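Local coordinates for erythrocyte membrane protein 1 (Plasmodium falciparum, PDB 6S8T) that probably binds host cell-surface receptors, this chain being an ICAM-1-binding DBLbeta domain of a PfEMP1 cytoadhesion protein, at residues I11-Q22 with T411-E424. Sequence-based numbering, arbitrary orientation.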
loop_
_atom_site.group_PDB
_atom_site.type_symbol
_atom_site.label_atom_id
_atom_site.label_comp_id
_atom_site.label_asym_id
_atom_site.label_seq_id
_atom_site.Cartn_x
_atom_site.Cartn_y
_atom_site.Cartn_z
ATOM N N ILE A 11 -6.583 24.458 -12.538
ATOM C CA ILE A 11 -5.783 23.372 -11.984
ATOM C C ILE A 11 -5.762 23.434 -10.458
ATOM O O ILE A 11 -5.371 24.440 -9.869
ATOM C CB ILE A 11 -4.354 23.397 -12.548
ATOM C CG1 ILE A 11 -4.369 23.081 -14.044
ATOM C CG2 ILE A 11 -3.469 22.412 -11.798
ATOM C CD1 ILE A 11 -2.990 22.957 -14.654
ATOM N N TYR A 12 -6.188 22.345 -9.826
ATOM C CA TYR A 12 -6.240 22.241 -8.371
ATOM C C TYR A 12 -4.958 21.597 -7.853
ATOM O O TYR A 12 -4.531 20.566 -8.386
ATOM C CB TYR A 12 -7.444 21.417 -7.940
ATOM C CG TYR A 12 -8.026 21.805 -6.601
ATOM C CD1 TYR A 12 -9.002 22.789 -6.508
ATOM C CD2 TYR A 12 -7.611 21.180 -5.434
ATOM C CE1 TYR A 12 -9.543 23.145 -5.289
ATOM C CE2 TYR A 12 -8.143 21.527 -4.210
ATOM C CZ TYR A 12 -9.111 22.512 -4.143
ATOM O OH TYR A 12 -9.644 22.859 -2.923
ATOM N N PRO A 13 -4.323 22.161 -6.827
ATOM C CA PRO A 13 -3.036 21.619 -6.377
ATOM C C PRO A 13 -3.199 20.276 -5.679
ATOM O O PRO A 13 -4.170 20.043 -4.954
ATOM C CB PRO A 13 -2.521 22.690 -5.410
ATOM C CG PRO A 13 -3.761 23.334 -4.885
ATOM C CD PRO A 13 -4.742 23.329 -6.033
ATOM N N ALA A 14 -2.233 19.390 -5.911
ATOM C CA ALA A 14 -2.178 18.104 -5.228
ATOM C C ALA A 14 -1.482 18.290 -3.887
ATOM O O ALA A 14 -0.325 18.720 -3.839
ATOM C CB ALA A 14 -1.443 17.075 -6.086
ATOM N N ILE A 15 -2.176 17.972 -2.795
ATOM C CA ILE A 15 -1.740 18.383 -1.468
ATOM C C ILE A 15 -1.566 17.222 -0.500
ATOM O O ILE A 15 -1.216 17.455 0.660
ATOM C CB ILE A 15 -2.697 19.434 -0.872
ATOM C CG1 ILE A 15 -4.113 18.872 -0.756
ATOM C CG2 ILE A 15 -2.709 20.681 -1.734
ATOM C CD1 ILE A 15 -5.153 19.929 -0.432
ATOM N N ALA A 16 -1.779 15.978 -0.937
ATOM C CA ALA A 16 -1.652 14.847 -0.019
ATOM C C ALA A 16 -0.251 14.762 0.575
ATOM O O ALA A 16 -0.095 14.508 1.776
ATOM C CB ALA A 16 -2.012 13.540 -0.729
ATOM N N ASN A 17 0.783 14.991 -0.241
ATOM C CA ASN A 17 2.150 14.864 0.258
ATOM C C ASN A 17 2.476 15.949 1.278
ATOM O O ASN A 17 3.161 15.684 2.273
ATOM C CB ASN A 17 3.148 14.905 -0.897
ATOM C CG ASN A 17 4.563 14.574 -0.452
ATOM O OD1 ASN A 17 4.942 13.404 -0.375
ATOM N ND2 ASN A 17 5.348 15.603 -0.152
ATOM N N GLN A 18 2.004 17.177 1.048
ATOM C CA GLN A 18 2.204 18.225 2.043
ATOM C C GLN A 18 1.414 17.945 3.315
ATOM O O GLN A 18 1.861 18.308 4.410
ATOM C CB GLN A 18 1.831 19.588 1.462
ATOM C CG GLN A 18 2.777 20.062 0.366
ATOM C CD GLN A 18 2.390 21.415 -0.203
ATOM O OE1 GLN A 18 2.658 22.456 0.400
ATOM N NE2 GLN A 18 1.757 21.404 -1.371
ATOM N N MET A 19 0.249 17.301 3.201
ATOM C CA MET A 19 -0.469 16.888 4.402
ATOM C C MET A 19 0.317 15.836 5.175
ATOM O O MET A 19 0.353 15.864 6.412
ATOM C CB MET A 19 -1.857 16.354 4.046
ATOM C CG MET A 19 -2.824 17.381 3.470
ATOM S SD MET A 19 -3.134 18.790 4.554
ATOM C CE MET A 19 -3.327 17.974 6.134
ATOM N N ALA A 20 0.953 14.899 4.461
ATOM C CA ALA A 20 1.752 13.876 5.127
ATOM C C ALA A 20 2.915 14.496 5.889
ATOM O O ALA A 20 3.244 14.060 6.998
ATOM C CB ALA A 20 2.265 12.859 4.104
ATOM N N HIS A 21 3.548 15.516 5.306
ATOM C CA HIS A 21 4.623 16.218 5.997
ATOM C C HIS A 21 4.132 16.828 7.305
ATOM O O HIS A 21 4.858 16.834 8.306
ATOM C CB HIS A 21 5.210 17.290 5.080
ATOM C CG HIS A 21 6.406 17.986 5.649
ATOM N ND1 HIS A 21 6.302 19.079 6.482
ATOM C CD2 HIS A 21 7.730 17.747 5.504
ATOM C CE1 HIS A 21 7.512 19.482 6.828
ATOM N NE2 HIS A 21 8.396 18.690 6.249
ATOM N N GLN A 22 2.896 17.335 7.322
ATOM C CA GLN A 22 2.346 17.885 8.557
ATOM C C GLN A 22 2.123 16.794 9.598
ATOM O O GLN A 22 2.398 16.998 10.787
ATOM C CB GLN A 22 1.040 18.627 8.267
ATOM C CG GLN A 22 0.329 19.159 9.505
ATOM C CD GLN A 22 -0.980 19.843 9.168
ATOM O OE1 GLN A 22 -1.155 20.362 8.066
ATOM N NE2 GLN A 22 -1.914 19.836 10.112
ATOM N N THR A 411 -16.602 22.420 -4.665
ATOM C CA THR A 411 -15.483 23.120 -5.279
ATOM C C THR A 411 -14.160 22.377 -5.154
ATOM O O THR A 411 -13.161 22.828 -5.726
ATOM C CB THR A 411 -15.331 24.515 -4.662
ATOM O OG1 THR A 411 -14.157 25.147 -5.188
ATOM C CG2 THR A 411 -15.211 24.416 -3.148
ATOM N N SER A 412 -14.122 21.263 -4.427
ATOM C CA SER A 412 -12.898 20.513 -4.222
ATOM C C SER A 412 -13.014 19.134 -4.856
ATOM O O SER A 412 -14.025 18.446 -4.652
ATOM C CB SER A 412 -12.586 20.369 -2.726
ATOM O OG SER A 412 -11.492 19.491 -2.518
ATOM N N PRO A 413 -12.012 18.690 -5.620
ATOM C CA PRO A 413 -12.063 17.328 -6.173
ATOM C C PRO A 413 -11.904 16.238 -5.128
ATOM O O PRO A 413 -12.263 15.089 -5.405
ATOM C CB PRO A 413 -10.900 17.311 -7.173
ATOM C CG PRO A 413 -9.950 18.337 -6.646
ATOM C CD PRO A 413 -10.811 19.423 -6.056
ATOM N N TYR A 414 -11.384 16.554 -3.940
ATOM C CA TYR A 414 -11.160 15.528 -2.924
ATOM C C TYR A 414 -12.442 15.022 -2.274
ATOM O O TYR A 414 -12.362 14.164 -1.387
ATOM C CB TYR A 414 -10.211 16.057 -1.845
ATOM C CG TYR A 414 -8.796 16.254 -2.339
ATOM C CD1 TYR A 414 -7.906 15.192 -2.386
ATOM C CD2 TYR A 414 -8.353 17.499 -2.763
ATOM C CE1 TYR A 414 -6.613 15.359 -2.841
ATOM C CE2 TYR A 414 -7.055 17.677 -3.217
ATOM C CZ TYR A 414 -6.193 16.596 -3.254
ATOM O OH TYR A 414 -4.904 16.756 -3.703
ATOM N N SER A 415 -13.615 15.508 -2.681
ATOM C CA SER A 415 -14.854 15.036 -2.081
ATOM C C SER A 415 -15.320 13.695 -2.636
ATOM O O SER A 415 -16.306 13.148 -2.130
ATOM C CB SER A 415 -15.958 16.084 -2.259
ATOM O OG SER A 415 -16.153 16.392 -3.628
ATOM N N THR A 416 -14.648 13.154 -3.656
ATOM C CA THR A 416 -14.955 11.833 -4.194
ATOM C C THR A 416 -13.661 11.062 -4.429
ATOM O O THR A 416 -12.594 11.644 -4.633
ATOM C CB THR A 416 -15.744 11.897 -5.516
ATOM O OG1 THR A 416 -14.917 12.450 -6.549
ATOM C CG2 THR A 416 -17.010 12.735 -5.372
ATOM N N ALA A 417 -13.773 9.731 -4.402
ATOM C CA ALA A 417 -12.607 8.884 -4.638
ATOM C C ALA A 417 -12.048 9.098 -6.041
ATOM O O ALA A 417 -10.825 9.137 -6.231
ATOM C CB ALA A 417 -12.971 7.417 -4.419
ATOM N N ALA A 418 -12.929 9.241 -7.034
ATOM C CA ALA A 418 -12.484 9.531 -8.394
ATOM C C ALA A 418 -11.681 10.825 -8.447
ATOM O O ALA A 418 -10.686 10.919 -9.175
ATOM C CB ALA A 418 -13.687 9.611 -9.333
ATOM N N GLY A 419 -12.102 11.837 -7.686
ATOM C CA GLY A 419 -11.339 13.073 -7.640
ATOM C C GLY A 419 -9.982 12.892 -6.989
ATOM O O GLY A 419 -8.985 13.456 -7.447
ATOM N N TYR A 420 -9.925 12.101 -5.912
ATOM C CA TYR A 420 -8.647 11.813 -5.268
ATOM C C TYR A 420 -7.686 11.119 -6.231
ATOM O O TYR A 420 -6.491 11.439 -6.262
ATOM C CB TYR A 420 -8.867 10.954 -4.018
ATOM C CG TYR A 420 -7.645 10.849 -3.123
ATOM C CD1 TYR A 420 -6.603 9.966 -3.419
ATOM C CD2 TYR A 420 -7.531 11.634 -1.981
ATOM C CE1 TYR A 420 -5.485 9.878 -2.599
ATOM C CE2 TYR A 420 -6.423 11.554 -1.160
ATOM C CZ TYR A 420 -5.405 10.679 -1.470
ATOM O OH TYR A 420 -4.308 10.609 -0.648
ATOM N N ILE A 421 -8.189 10.165 -7.022
ATOM C CA ILE A 421 -7.330 9.443 -7.962
ATOM C C ILE A 421 -6.760 10.400 -9.005
ATOM O O ILE A 421 -5.566 10.366 -9.316
ATOM C CB ILE A 421 -8.103 8.283 -8.622
ATOM C CG1 ILE A 421 -8.394 7.175 -7.608
ATOM C CG2 ILE A 421 -7.337 7.732 -9.827
ATOM C CD1 ILE A 421 -7.155 6.557 -6.996
ATOM N N HIS A 422 -7.602 11.275 -9.554
ATOM C CA HIS A 422 -7.114 12.206 -10.565
ATOM C C HIS A 422 -6.196 13.276 -9.988
ATOM O O HIS A 422 -5.481 13.930 -10.754
ATOM C CB HIS A 422 -8.294 12.851 -11.299
ATOM C CG HIS A 422 -8.986 11.922 -12.250
ATOM N ND1 HIS A 422 -8.400 11.475 -13.415
ATOM C CD2 HIS A 422 -10.213 11.348 -12.204
ATOM C CE1 HIS A 422 -9.235 10.669 -14.046
ATOM N NE2 HIS A 422 -10.342 10.575 -13.333
ATOM N N GLN A 423 -6.186 13.462 -8.667
ATOM C CA GLN A 423 -5.287 14.420 -8.035
ATOM C C GLN A 423 -3.959 13.793 -7.622
ATOM O O GLN A 423 -2.909 14.429 -7.760
ATOM C CB GLN A 423 -5.955 15.050 -6.808
ATOM C CG GLN A 423 -7.030 16.074 -7.131
ATOM C CD GLN A 423 -6.460 17.361 -7.696
ATOM O OE1 GLN A 423 -6.837 17.793 -8.783
ATOM N NE2 GLN A 423 -5.550 17.984 -6.955
ATOM N N GLU A 424 -3.984 12.556 -7.119
ATOM C CA GLU A 424 -2.806 11.934 -6.533
ATOM C C GLU A 424 -2.379 10.640 -7.210
ATOM O O GLU A 424 -1.297 10.128 -6.893
ATOM C CB GLU A 424 -3.045 11.644 -5.041
ATOM C CG GLU A 424 -3.612 12.820 -4.255
ATOM C CD GLU A 424 -2.601 13.936 -4.064
ATOM O OE1 GLU A 424 -1.391 13.684 -4.270
ATOM O OE2 GLU A 424 -3.016 15.061 -3.703
HETATM O O HOH W 1 -6.448 19.510 -10.677
HETATM O O HOH W 2 0.641 15.148 -3.177
#
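Glu424 OE2 is gripped from both segments at the start of helix 16-32. Ala16 N donates to Glu424 OE2 at 3.2 Å, from above the carboxylate plane. Ile15 N adds a weak, bent one. Tyr414 OH donates to the anti lone pair of the same oxygen, at 2.5 Å from Glu424 OE2. The other carboxylate oxygen, OE1, takes a bond from a water that also accepts from Asn17 N. The carboxylate thus accepts from N-H groups at the start of the helix, directly and through water. Glu424 bends at chi2 (-71°), which brings its CD to 3.4 Å from Ala16 CB.

Gln423 holds the extended loop that leads into helix 16-32. Its NE2 donates to Tyr12 O at 3.1 Å, nearly straight (166°). Tyr12 O lies in the side-chain amide plane of Gln423, but NE2 sits well above the carbonyl plane of Tyr12. A second water joins Gln423 OE1 to Tyr12 N, so both ends of the amide are used.

The Tyr12 ring lies over Pro413. Pro413 CD stands 3.6 Å from the centroid of the Tyr12 ring, a CH-pi contact over the face. Ile15 CG1 packs on Tyr414 CZ at 4.0 Å, and Ile15 also reaches Leu398 of helix 388-402. The contact ties the N-terminal helix of the DBL domain to its last helix, 417-424. A negative carboxylate at a helix N-terminus probably gains from the helix dipole, which would help keep Glu424 ionised.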